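Local structure of OBody AM1L10 (Pyrobaculum aerophilum, 4GN3) at residues 55-60 against 100-105. The protein is an engineered OB-fold binder (OBody) on an archaeal scaffold, which binds a partner protein, probably through the face that in relatives recognises nucleic acid. Numbering follows the deposited sequence. Where two conformers were deposited one is given.
Sequences SVYLEY and EIFPSE
Ser55 O accepts the backbone N-H of Ile101 at 2.8 Å, the first of two bonds that join strands 55-59 and 100-103 in parallel. Val56 pairs with Ile101 on the inward face: its CG1, anti to the backbone N (chi1 178°), meets CG of Pro103 at 3.7 Å, while CG2 lies near CB of Ile101. Ile82 covers both Val56 and Pro103. Tyr57 N returns the second bond, to Ile101 O at 3.0 Å. This parallel pairing of strand 3 with the first part of strand 5 closes the OB-fold barrel. On the outer surface the Tyr57 ring lies between Glu100 and Phe102. The carboxylate of Glu100 lies obliquely against the CD2-CE2 side of the ring, CD 3.5 Å from CD2 of Tyr57, the planes 38° apart; OE1 also forms a salt bridge to a basic side chain of the bound partner protein, a separate chain. Replacing Glu100 by an alanine is likely to leave that basic side chain without its carboxylate and uncover this flank of Tyr57. Phe102 approaches the phenol end, CD1 3.3 Å from CZ of Tyr57, with the ring planes 33° apart; the hydroxyl bonds to Glu87 and Lys62. Tyr57 O, buried against CD of Pro103 at 3.0 Å, has no hydrogen-bond partner. Leu58 CD1 reaches CG of Pro103 at 4.3 Å, and packs on Phe68 and Phe71 of helix 65-73.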
# COMPACT_ATOMS: atom_id res chain seq x y z
N SER B 55 -11.00 4.60 0.74
CA SER B 55 -9.56 4.67 0.54
C SER B 55 -9.19 5.68 -0.53
O SER B 55 -9.67 5.61 -1.67
CB SER B 55 -9.00 3.30 0.13
OG SER B 55 -9.12 2.36 1.19
N VAL B 56 -8.33 6.61 -0.15
CA VAL B 56 -7.75 7.58 -1.07
C VAL B 56 -6.27 7.23 -1.18
O VAL B 56 -5.53 7.28 -0.20
CB VAL B 56 -7.94 9.03 -0.55
CG1 VAL B 56 -7.30 10.03 -1.50
CG2 VAL B 56 -9.42 9.34 -0.37
N TYR B 57 -5.83 6.86 -2.38
CA TYR B 57 -4.44 6.44 -2.51
C TYR B 57 -3.54 7.47 -3.17
O TYR B 57 -3.95 8.19 -4.09
CB TYR B 57 -4.31 5.07 -3.18
CG TYR B 57 -4.40 5.09 -4.68
CD1 TYR B 57 -3.25 5.14 -5.47
CD2 TYR B 57 -5.64 5.05 -5.32
CE1 TYR B 57 -3.33 5.15 -6.85
CE2 TYR B 57 -5.73 5.05 -6.70
CZ TYR B 57 -4.57 5.10 -7.46
OH TYR B 57 -4.65 5.12 -8.83
N LEU B 58 -2.32 7.52 -2.69
CA LEU B 58 -1.28 8.36 -3.27
C LEU B 58 -0.17 7.41 -3.69
O LEU B 58 0.23 6.53 -2.93
CB LEU B 58 -0.77 9.40 -2.27
CG LEU B 58 -1.76 10.52 -1.87
CD1 LEU B 58 -2.85 10.00 -0.94
CD2 LEU B 58 -1.00 11.65 -1.20
N GLU B 59 0.30 7.59 -4.92
CA GLU B 59 1.31 6.71 -5.51
C GLU B 59 2.39 7.56 -6.14
O GLU B 59 2.09 8.44 -6.96
CB GLU B 59 0.65 5.80 -6.56
CG GLU B 59 1.63 4.90 -7.31
CD GLU B 59 0.99 4.16 -8.47
OE1 GLU B 59 -0.26 4.06 -8.52
OE2 GLU B 59 1.74 3.66 -9.34
N TYR B 60 3.64 7.32 -5.74
CA TYR B 60 4.76 8.11 -6.26
C TYR B 60 4.82 8.05 -7.78
O TYR B 60 4.67 6.98 -8.37
CB TYR B 60 6.11 7.69 -5.67
CG TYR B 60 7.23 8.58 -6.20
CD1 TYR B 60 8.01 8.19 -7.29
CD2 TYR B 60 7.46 9.84 -5.63
CE1 TYR B 60 9.01 9.01 -7.78
CE2 TYR B 60 8.46 10.67 -6.13
CZ TYR B 60 9.22 10.25 -7.20
OH TYR B 60 10.21 11.08 -7.68
N GLU B 100 -11.66 2.76 -4.66
CA GLU B 100 -10.76 3.76 -4.09
C GLU B 100 -10.86 5.08 -4.86
O GLU B 100 -11.51 5.15 -5.92
CB GLU B 100 -9.32 3.25 -4.09
CG GLU B 100 -8.77 3.01 -5.49
CD GLU B 100 -7.53 2.13 -5.52
OE1 GLU B 100 -7.12 1.71 -6.61
OE2 GLU B 100 -6.94 1.86 -4.45
N ILE B 101 -10.19 6.11 -4.34
CA ILE B 101 -10.16 7.43 -4.96
C ILE B 101 -8.73 7.86 -5.25
O ILE B 101 -7.84 7.80 -4.39
CB ILE B 101 -10.89 8.51 -4.11
CG1 ILE B 101 -12.38 8.17 -3.97
CG2 ILE B 101 -10.71 9.89 -4.72
CD1 ILE B 101 -13.15 9.01 -2.95
N PHE B 102 -8.51 8.30 -6.49
CA PHE B 102 -7.24 8.85 -6.93
C PHE B 102 -7.40 10.37 -6.84
O PHE B 102 -8.12 10.94 -7.65
CB PHE B 102 -6.95 8.39 -8.36
CG PHE B 102 -5.57 8.75 -8.86
CD1 PHE B 102 -4.43 8.31 -8.20
CD2 PHE B 102 -5.42 9.50 -10.03
CE1 PHE B 102 -3.16 8.63 -8.67
CE2 PHE B 102 -4.16 9.84 -10.50
CZ PHE B 102 -3.03 9.40 -9.82
N PRO B 103 -6.74 11.01 -5.86
CA PRO B 103 -7.04 12.42 -5.56
C PRO B 103 -6.37 13.43 -6.49
O PRO B 103 -5.24 13.24 -6.94
CB PRO B 103 -6.49 12.59 -4.14
CG PRO B 103 -5.31 11.66 -4.09
CD PRO B 103 -5.67 10.49 -4.99
N SER B 104 -7.07 14.53 -6.75
CA SER B 104 -6.45 15.71 -7.35
C SER B 104 -6.33 16.84 -6.32
O SER B 104 -5.46 17.70 -6.43
CB SER B 104 -7.24 16.19 -8.56
OG SER B 104 -8.58 16.49 -8.21
N GLU B 105 -7.22 16.84 -5.33
CA GLU B 105 -7.20 17.86 -4.28
C GLU B 105 -7.37 17.24 -2.90
O GLU B 105 -8.24 16.38 -2.70
CB GLU B 105 -8.31 18.89 -4.51
CG GLU B 105 -8.18 19.72 -5.78
CD GLU B 105 -9.40 20.61 -6.02
OE1 GLU B 105 -9.64 20.98 -7.19
OE2 GLU B 105 -10.13 20.93 -5.06